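Local coordinates for protein DNA alpha-glucosyltransferase (Enterobacteria phage T4, PDB 1Y8Z) that belongs to the GT-B class of glycosyltransferases, as a phage DNA alpha-glucosyltransferase built from two Rossmann-like domains, at residues A136-S141 and F397-K402. Numbering follows the deposited sequence.
Sequences ADVIFS and FDIITK. With NCO (cobalt hexammine(III)), chain F.
Phe140 meets Ile399 and Ile400 with the far end of its ring. Ile400 CG1 lies at the ring edge, in the ring plane, 3.8 Å from Phe140 CE1. Ile399 CG2 comes in obliquely, 3.8 Å from Phe140 CZ. The far end of the ring, CE1, CZ and CE2, thus touches two consecutive residues of the last helical turn. Val138 and Phe140 both leave the strand toward the helix. In Phe140, CG is anti to the carbonyl carbon (chi1 -68°), which carries the ring to Ile399 and Ile400. Val138 adds a looser contact, with CG1 4.2 Å from Ile399 CG2. Its other methyl, CG2, faces the carbonyl oxygen of Ile400. That oxygen accepts a hydrogen bond from Arg110 NH1. Thr401 is the first residue to leave helical backbone angles. Phe397 O takes two bonds from Thr401, one from N (2.9 Å) and one from OG1 (2.8 Å). The hydroxyl sits above the carbonyl plane, and Thr401 CG2 lies over one face of the Phe397 ring, offset toward its rim.

At Ala136 and Asp137, cobalt hexammine(III) hydrogen-bonds through its ammines: N1 to Ala136 O (3.2 Å) and N2 to Asp137 OD2 (3.3 Å). The ion also hydrogen-bonds to Arg134 O. Asp137 OD1 is held by Val111 N and a salt bridge to Arg135, which should help fix the carboxylate.

Strand 138-141 lies between strands 110-114 and 173-175 in a parallel seven-stranded Rossmann-like sheet. Phe140 stacks on Tyr114, while Ile399 touches Tyr174. Helix 389-400 thus packs its C-terminal end on one face of this sheet. On the other, Ile139 meets Phe148 of helix 147-156.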
ATOM      1  N   ALA C 136      24.762  23.875   4.317  1.00 22.64           N
ATOM      2  CA  ALA C 136      24.059  24.591   5.369  1.00 21.06           C
ATOM      3  C   ALA C 136      24.832  25.779   5.919  1.00 23.52           C
ATOM      4  O   ALA C 136      26.051  25.723   6.110  1.00 23.73           O
ATOM      5  CB  ALA C 136      23.705  23.643   6.503  1.00 20.38           C
ATOM      6  N   ASP C 137      24.112  26.868   6.161  1.00 21.13           N
ATOM      7  CA  ASP C 137      24.716  28.053   6.734  1.00 21.96           C
ATOM      8  C   ASP C 137      24.384  28.031   8.217  1.00 20.68           C
ATOM      9  O   ASP C 137      25.070  28.648   9.029  1.00 19.83           O
ATOM     10  CB  ASP C 137      24.161  29.312   6.068  1.00 23.28           C
ATOM     11  CG  ASP C 137      24.560  29.412   4.610  1.00 26.76           C
ATOM     12  OD1 ASP C 137      23.663  29.468   3.737  1.00 24.29           O
ATOM     13  OD2 ASP C 137      25.780  29.420   4.335  1.00 26.69           O
ATOM     14  N   VAL C 138      23.326  27.295   8.560  1.00 19.68           N
ATOM     15  CA  VAL C 138      22.878  27.159   9.939  1.00 17.86           C
ATOM     16  C   VAL C 138      22.372  25.730  10.152  1.00 19.12           C
ATOM     17  O   VAL C 138      21.606  25.208   9.339  1.00 16.88           O
ATOM     18  CB  VAL C 138      21.733  28.149  10.256  1.00 19.41           C
ATOM     19  CG1 VAL C 138      21.353  28.048  11.724  1.00 18.01           C
ATOM     20  CG2 VAL C 138      22.157  29.574   9.902  1.00 19.32           C
ATOM     21  N   ILE C 139      22.795  25.104  11.245  1.00 15.63           N
ATOM     22  CA  ILE C 139      22.396  23.728  11.536  1.00 17.19           C
ATOM     23  C   ILE C 139      21.819  23.568  12.932  1.00 15.96           C
ATOM     24  O   ILE C 139      22.389  24.063  13.904  1.00 17.12           O
ATOM     25  CB  ILE C 139      23.604  22.779  11.411  1.00 17.94           C
ATOM     26  CG1 ILE C 139      24.205  22.891  10.013  1.00 20.64           C
ATOM     27  CG2 ILE C 139      23.188  21.354  11.716  1.00 16.83           C
ATOM     28  CD1 ILE C 139      25.587  22.282   9.897  1.00 24.31           C
ATOM     29  N   PHE C 140      20.682  22.883  13.025  1.00 13.91           N
ATOM     30  CA  PHE C 140      20.029  22.621  14.304  1.00 14.18           C
ATOM     31  C   PHE C 140      19.904  21.110  14.519  1.00 14.95           C
ATOM     32  O   PHE C 140      19.748  20.352  13.553  1.00 13.56           O
ATOM     33  CB  PHE C 140      18.601  23.196  14.343  1.00 12.73           C
ATOM     34  CG  PHE C 140      18.530  24.698  14.347  1.00 12.94           C
ATOM     35  CD1 PHE C 140      18.348  25.401  13.160  1.00 12.54           C
ATOM     36  CD2 PHE C 140      18.579  25.405  15.549  1.00 13.76           C
ATOM     37  CE1 PHE C 140      18.207  26.787  13.160  1.00 13.85           C
ATOM     38  CE2 PHE C 140      18.438  26.805  15.572  1.00 13.49           C
ATOM     39  CZ  PHE C 140      18.249  27.497  14.369  1.00 14.74           C
ATOM     40  N   SER C 141      19.978  20.678  15.778  1.00 13.61           N
ATOM     41  CA  SER C 141      19.805  19.262  16.117  1.00 14.26           C
ATOM     42  C   SER C 141      19.084  19.238  17.465  1.00 14.77           C
ATOM     43  O   SER C 141      19.028  20.254  18.144  1.00 14.51           O
ATOM     44  CB  SER C 141      21.154  18.540  16.210  1.00 17.84           C
ATOM     45  OG  SER C 141      21.790  18.805  17.447  1.00 16.69           O
ATOM     46  N   PHE C 397      14.735  31.956  15.092  1.00 14.66           N
ATOM     47  CA  PHE C 397      14.833  33.065  14.138  1.00 14.64           C
ATOM     48  C   PHE C 397      16.075  33.903  14.431  1.00 16.15           C
ATOM     49  O   PHE C 397      16.828  34.261  13.522  1.00 15.46           O
ATOM     50  CB  PHE C 397      13.573  33.940  14.212  1.00 15.79           C
ATOM     51  CG  PHE C 397      13.522  35.034  13.170  1.00 17.57           C
ATOM     52  CD1 PHE C 397      13.987  36.316  13.458  1.00 17.89           C
ATOM     53  CD2 PHE C 397      13.015  34.775  11.897  1.00 17.10           C
ATOM     54  CE1 PHE C 397      13.946  37.325  12.494  1.00 18.92           C
ATOM     55  CE2 PHE C 397      12.969  35.769  10.926  1.00 17.64           C
ATOM     56  CZ  PHE C 397      13.434  37.048  11.223  1.00 17.47           C
ATOM     57  N   ASP C 398      16.293  34.206  15.706  1.00 17.68           N
ATOM     58  CA  ASP C 398      17.454  34.991  16.103  1.00 19.10           C
ATOM     59  C   ASP C 398      18.747  34.292  15.722  1.00 18.52           C
ATOM     60  O   ASP C 398      19.695  34.930  15.252  1.00 17.81           O
ATOM     61  CB  ASP C 398      17.420  35.256  17.603  1.00 20.45           C
ATOM     62  CG  ASP C 398      16.341  36.239  17.978  1.00 23.32           C
ATOM     63  OD1 ASP C 398      16.051  36.374  19.181  1.00 26.96           O
ATOM     64  OD2 ASP C 398      15.786  36.879  17.056  1.00 22.85           O
ATOM     65  N   ILE C 399      18.785  32.981  15.923  1.00 17.10           N
ATOM     66  CA  ILE C 399      19.971  32.206  15.580  1.00 18.18           C
ATOM     67  C   ILE C 399      20.147  32.173  14.062  1.00 19.44           C
ATOM     68  O   ILE C 399      21.257  32.301  13.549  1.00 17.95           O
ATOM     69  CB  ILE C 399      19.870  30.762  16.140  1.00 16.97           C
ATOM     70  CG1 ILE C 399      20.027  30.794  17.666  1.00 17.56           C
ATOM     71  CG2 ILE C 399      20.929  29.869  15.497  1.00 18.04           C
ATOM     72  CD1 ILE C 399      19.744  29.466  18.358  1.00 16.79           C
ATOM     73  N   ILE C 400      19.043  32.023  13.338  1.00 17.62           N
ATOM     74  CA  ILE C 400      19.116  31.970  11.884  1.00 18.29           C
ATOM     75  C   ILE C 400      19.604  33.286  11.277  1.00 18.82           C
ATOM     76  O   ILE C 400      20.409  33.287  10.347  1.00 21.90           O
ATOM     77  CB  ILE C 400      17.737  31.615  11.273  1.00 17.98           C
ATOM     78  CG1 ILE C 400      17.378  30.166  11.609  1.00 15.55           C
ATOM     79  CG2 ILE C 400      17.755  31.845   9.762  1.00 17.71           C
ATOM     80  CD1 ILE C 400      15.921  29.793  11.313  1.00 12.82           C
ATOM     81  N   THR C 401      19.117  34.401  11.808  1.00 18.88           N
ATOM     82  CA  THR C 401      19.482  35.712  11.297  1.00 23.61           C
ATOM     83  C   THR C 401      20.659  36.330  12.046  1.00 27.05           C
ATOM     84  O   THR C 401      21.013  37.484  11.812  1.00 28.98           O
ATOM     85  CB  THR C 401      18.282  36.674  11.365  1.00 21.65           C
ATOM     86  OG1 THR C 401      17.822  36.771  12.718  1.00 22.74           O
ATOM     87  CG2 THR C 401      17.140  36.158  10.495  1.00 21.05           C
ATOM     88  N   LYS C 402      21.258  35.553  12.941  1.00 28.70           N
ATOM     89  CA  LYS C 402      22.404  36.004  13.728  1.00 33.17           C
ATOM     90  C   LYS C 402      23.455  36.677  12.848  1.00 33.83           C
ATOM     91  O   LYS C 402      23.726  36.230  11.731  1.00 36.21           O
ATOM     92  CB  LYS C 402      23.029  34.811  14.462  1.00 34.27           C
ATOM     93  CG  LYS C 402      24.265  35.157  15.274  1.00 40.23           C
ATOM     94  CD  LYS C 402      24.815  33.942  16.004  1.00 41.64           C
ATOM     95  CE  LYS C 402      23.829  33.421  17.036  1.00 42.21           C
ATOM     96  NZ  LYS C 402      24.424  32.318  17.842  1.00 44.53           N
TER
HETATM   97 CO   NCO F3001      29.641  27.180   4.138  1.00 44.13          CO
HETATM   98  N1  NCO F3001      27.782  26.648   3.574  1.00 43.89           N
HETATM   99  N2  NCO F3001      28.892  28.790   5.081  1.00 43.63           N
HETATM  100  N3  NCO F3001      29.443  26.099   5.823  1.00 44.86           N
HETATM  101  N4  NCO F3001      31.499  27.710   4.704  1.00 44.93           N
HETATM  102  N5  NCO F3001      30.392  25.571   3.190  1.00 45.02           N
HETATM  103  N6  NCO F3001      29.834  28.263   2.456  1.00 44.90           N